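Local coordinates for Csc2 (Thermofilum pendens, PDB 4TXD), which probably binds CRISPR RNA as the Cas7-family protein of a type I-D CRISPR immune system, and carries a bound zinc ion, at residues 238-243 with 308-313; 296-301 with 312-317. One frame throughout, in Å; residues are numbered along the deposited sequence.

Interaction 1: 238-243 with 308-313; sequences GTVFIG and EEVKKN
Val-240 and Ile-242 meet Val-310 through methyl and methylene groups alone; no flat group lies between them, and the ring of Phe-241 points away, on the other side of the strand. There the ring packs against Pro-90, Ile-92 and residues of strand 197-204. The arrangement is a helix laid on an antiparallel sheet, in keeping with the RRM-like core of this Cas7-family protein: 240-243 belongs to an inner strand, and 308-313 to a helix covering one face. The nearest pair of CA atoms is Val-240 CA and Val-310 CA, 8.2 Å apart, a gap that the side chains bridge.

Val-310 supplies both of its branches. CG1 is anti to the backbone N (chi1 169°) and runs toward Ile-242, while CG2, anti to the carbonyl carbon, serves Val-240, with Val-240 CG1 4.2 Å from Val-310 CG2. Val-310 thus contributes 59 of the 111 Å² buried between the segments, more than half. All three touching residues are buried, and no hydrogen bond joins the two segments. Leu-58 of the adjacent strand 52-61 touches both Val-240 and Ile-242, continuing the apolar surface beneath the helix. The Ile-242 and Val-310 side chains cross obliquely: Ile-242 CG1 lies 4.2 Å from Val-310 CG1, and the approach tightens at the tip of the isoleucine side chain, where Ile-242 CD1 is 3.9 Å from Val-310 CG1.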
# COMPACT_ATOMS: atom_id res chain seq x y z
N GLY A 238 1.26 4.06 21.67
CA GLY A 238 1.40 5.49 21.47
C GLY A 238 2.55 5.92 20.57
O GLY A 238 2.57 7.06 20.11
N THR A 239 3.51 5.03 20.33
CA THR A 239 4.61 5.34 19.42
C THR A 239 4.06 5.73 18.07
O THR A 239 3.19 5.05 17.53
CB THR A 239 5.56 4.12 19.24
OG1 THR A 239 6.13 3.76 20.51
CG2 THR A 239 6.66 4.42 18.23
N VAL A 240 4.57 6.82 17.50
CA VAL A 240 4.12 7.18 16.16
C VAL A 240 5.25 6.99 15.13
O VAL A 240 6.41 7.29 15.40
CB VAL A 240 3.59 8.65 16.12
CG1 VAL A 240 4.70 9.66 16.45
CG2 VAL A 240 2.98 8.95 14.75
N PHE A 241 4.89 6.46 13.96
CA PHE A 241 5.79 6.30 12.82
C PHE A 241 5.41 7.26 11.70
O PHE A 241 4.23 7.39 11.37
CB PHE A 241 5.73 4.89 12.24
CG PHE A 241 6.15 3.79 13.20
CD1 PHE A 241 5.31 3.41 14.25
CD2 PHE A 241 7.33 3.10 12.99
CE1 PHE A 241 5.68 2.39 15.11
CE2 PHE A 241 7.72 2.07 13.82
CZ PHE A 241 6.88 1.71 14.89
N ILE A 242 6.39 7.84 11.06
CA ILE A 242 6.14 8.68 9.92
C ILE A 242 6.38 7.91 8.63
O ILE A 242 7.42 7.36 8.44
CB ILE A 242 7.01 9.93 9.92
CG1 ILE A 242 6.73 10.76 11.16
CG2 ILE A 242 6.76 10.74 8.68
CD1 ILE A 242 7.66 11.89 11.35
N GLY A 243 5.38 7.90 7.78
CA GLY A 243 5.43 7.13 6.54
C GLY A 243 5.28 7.99 5.31
O GLY A 243 4.73 9.09 5.36
N GLU A 308 1.43 14.13 19.33
CA GLU A 308 0.79 15.41 19.07
C GLU A 308 1.75 16.43 18.53
O GLU A 308 1.42 17.15 17.66
CB GLU A 308 0.05 15.93 20.30
CG GLU A 308 -1.03 15.01 20.79
CD GLU A 308 -2.28 15.04 19.92
OE1 GLU A 308 -2.39 15.92 19.09
OE2 GLU A 308 -3.13 14.17 20.09
N GLU A 309 2.96 16.47 19.05
CA GLU A 309 3.94 17.40 18.57
C GLU A 309 4.35 17.07 17.14
O GLU A 309 4.49 17.92 16.31
CB GLU A 309 5.14 17.45 19.48
CG GLU A 309 6.13 18.51 19.09
CD GLU A 309 7.20 18.75 20.14
OE1 GLU A 309 7.13 18.18 21.21
OE2 GLU A 309 8.11 19.50 19.86
N VAL A 310 4.54 15.80 16.88
CA VAL A 310 4.90 15.36 15.55
C VAL A 310 3.83 15.76 14.54
O VAL A 310 4.13 16.27 13.53
CB VAL A 310 5.13 13.85 15.52
CG1 VAL A 310 5.23 13.33 14.10
CG2 VAL A 310 6.38 13.51 16.27
N LYS A 311 2.58 15.47 14.85
CA LYS A 311 1.51 15.76 13.94
C LYS A 311 1.44 17.25 13.65
O LYS A 311 1.35 17.65 12.52
CB LYS A 311 0.19 15.23 14.46
CG LYS A 311 -0.86 15.25 13.39
CD LYS A 311 -2.28 15.16 13.85
CE LYS A 311 -2.50 14.35 15.07
NZ LYS A 311 -3.94 14.22 15.36
N LYS A 312 1.53 18.06 14.68
CA LYS A 312 1.55 19.49 14.49
C LYS A 312 2.70 19.93 13.62
O LYS A 312 2.50 20.60 12.68
CB LYS A 312 1.56 20.22 15.83
CG LYS A 312 1.92 21.67 15.74
CD LYS A 312 2.15 22.30 17.11
CE LYS A 312 1.70 23.75 17.13
NZ LYS A 312 2.84 24.70 17.05
N ASN A 313 3.91 19.53 13.96
CA ASN A 313 5.08 19.92 13.21
C ASN A 313 4.97 19.51 11.75
O ASN A 313 5.35 20.21 10.87
CB ASN A 313 6.34 19.27 13.75
CG ASN A 313 6.74 19.76 15.12
OD1 ASN A 313 7.64 19.21 15.73
ND2 ASN A 313 6.09 20.79 15.60

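Interaction 2: 296-301 with 312-317; sequences YDLAAE and KNLKER
Leu-298 and Glu-301 face Leu-314 and Arg-317 across two consecutive helices packed on the sheet; the axes of the two short segments come within 10.8 Å. On the buried side the two leucines cross at about a right angle: Leu-314, with chi1 at an off-staggered -141°, brings CD1 to 3.8 Å from Leu-298 CD2. Toward solvent, Arg-317 bends at its second torsion, and its aliphatic part passes at a slant over Leu-298, with Arg-317 CG 4.0 Å from Leu-298 CD2. Beyond the bend, Arg-317 NE donates to Glu-301 OE2 at 3.1 Å, on the syn side but well out of the carboxylate plane, forming a salt bridge. The bond is bent, with N-H...O at 139°, and the carboxylate and guanidinium planes stand 64° apart, so one N-H rather than a two-pronged pairing makes it. A leucine in place of Arg-317 would probably leave the Glu-301 carboxylate without its cationic mate across the helix pair. The second carboxylate oxygen accepts a hydrogen bond from a water: the water oxygen lies 2.7 Å from Glu-301 OE1 and reaches Asn-313 O only weakly, at 3.4 Å.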
# COMPACT_ATOMS: atom_id res chain seq x y z
N TYR A 296 12.30 9.37 6.09
CA TYR A 296 13.48 9.55 6.90
C TYR A 296 13.73 10.99 7.31
O TYR A 296 13.94 11.26 8.44
CB TYR A 296 14.73 9.01 6.22
CG TYR A 296 15.98 9.25 7.04
CD1 TYR A 296 16.38 8.37 7.99
CD2 TYR A 296 16.73 10.39 6.87
CE1 TYR A 296 17.49 8.59 8.75
CE2 TYR A 296 17.84 10.62 7.63
CZ TYR A 296 18.22 9.71 8.57
OH TYR A 296 19.31 9.92 9.30
N ASP A 297 13.73 11.90 6.35
CA ASP A 297 14.00 13.29 6.65
C ASP A 297 12.96 13.86 7.59
O ASP A 297 13.27 14.60 8.46
CB ASP A 297 14.13 14.11 5.37
CG ASP A 297 15.33 13.74 4.58
OD1 ASP A 297 16.32 13.35 5.15
OD2 ASP A 297 15.30 13.86 3.37
N LEU A 298 11.72 13.48 7.38
CA LEU A 298 10.65 13.98 8.21
C LEU A 298 10.79 13.50 9.64
O LEU A 298 10.64 14.24 10.56
CB LEU A 298 9.31 13.59 7.63
CG LEU A 298 8.95 14.26 6.30
CD1 LEU A 298 7.69 13.67 5.72
CD2 LEU A 298 8.78 15.74 6.49
N ALA A 299 11.11 12.24 9.80
CA ALA A 299 11.31 11.67 11.10
C ALA A 299 12.51 12.30 11.80
O ALA A 299 12.44 12.60 12.93
CB ALA A 299 11.46 10.18 11.02
N ALA A 300 13.58 12.49 11.08
CA ALA A 300 14.78 13.08 11.64
C ALA A 300 14.51 14.48 12.16
O ALA A 300 14.98 14.85 13.18
CB ALA A 300 15.90 13.08 10.64
N GLU A 301 13.70 15.22 11.43
CA GLU A 301 13.22 16.52 11.83
C GLU A 301 12.44 16.50 13.11
O GLU A 301 12.29 17.50 13.73
CB GLU A 301 12.20 16.98 10.81
CG GLU A 301 12.68 17.92 9.77
CD GLU A 301 11.52 18.39 8.92
OE1 GLU A 301 10.65 19.06 9.46
OE2 GLU A 301 11.48 18.06 7.76
N LYS A 312 1.53 18.06 14.68
CA LYS A 312 1.55 19.49 14.49
C LYS A 312 2.70 19.93 13.62
O LYS A 312 2.50 20.60 12.68
CB LYS A 312 1.56 20.22 15.83
CG LYS A 312 1.92 21.67 15.74
CD LYS A 312 2.15 22.30 17.11
CE LYS A 312 1.70 23.75 17.13
NZ LYS A 312 2.84 24.70 17.05
N ASN A 313 3.91 19.53 13.96
CA ASN A 313 5.08 19.92 13.21
C ASN A 313 4.97 19.51 11.75
O ASN A 313 5.35 20.21 10.87
CB ASN A 313 6.34 19.27 13.75
CG ASN A 313 6.74 19.76 15.12
OD1 ASN A 313 7.64 19.21 15.73
ND2 ASN A 313 6.09 20.79 15.60
N LEU A 314 4.48 18.30 11.54
CA LEU A 314 4.38 17.73 10.22
C LEU A 314 3.39 18.48 9.33
O LEU A 314 3.66 18.76 8.22
CB LEU A 314 3.99 16.28 10.34
CG LEU A 314 4.63 15.29 9.40
CD1 LEU A 314 6.05 15.61 9.07
CD2 LEU A 314 4.50 13.89 9.96
N LYS A 315 2.22 18.77 9.86
CA LYS A 315 1.24 19.52 9.14
C LYS A 315 1.79 20.85 8.67
O LYS A 315 1.53 21.24 7.58
CB LYS A 315 -0.01 19.71 9.95
CG LYS A 315 -0.80 18.44 10.10
CD LYS A 315 -2.18 18.71 10.60
CE LYS A 315 -2.89 17.45 10.99
NZ LYS A 315 -4.22 17.62 11.60
N GLU A 316 2.57 21.52 9.50
CA GLU A 316 3.19 22.75 9.08
C GLU A 316 4.23 22.52 8.01
O GLU A 316 4.30 23.24 7.05
CB GLU A 316 3.85 23.48 10.25
CG GLU A 316 2.99 23.63 11.47
CD GLU A 316 3.68 24.43 12.56
OE1 GLU A 316 4.91 24.53 12.56
OE2 GLU A 316 2.99 24.97 13.40
N ARG A 317 5.06 21.51 8.18
CA ARG A 317 6.09 21.22 7.23
C ARG A 317 5.52 20.85 5.87
O ARG A 317 6.03 21.24 4.86
CB ARG A 317 6.99 20.11 7.73
CG ARG A 317 8.08 19.71 6.79
CD ARG A 317 9.20 20.71 6.77
NE ARG A 317 10.28 20.25 5.95
CZ ARG A 317 10.89 20.97 5.01
NH1 ARG A 317 10.52 22.22 4.75
NH2 ARG A 317 11.86 20.43 4.32
O HOH W 1 8.19 18.34 10.31

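Overall arrangement
Helix 307-321 takes part in both contacts and uses successive turns, the first on the sheet and the second mainly on helix 295-301; the centres of the two contacts lie about 8 Å apart. Interaction 1 sets it on the sheet and is wholly buried and apolar. Interaction 2 sets it against helix 295-301 and is mixed: its leucines are buried, but its charged pair lies at the margin, where a water also enters. Ile-242 links the two, since its CD1 lies 4.0 Å from Leu-314 CD2 and 3.7 Å from Ala-299 CA. Strand 240-247 and both helices therefore share one apolar layer, whereas the polar side-chain contact between the two helices lies at its margin. Both contacts lie away from the zinc site.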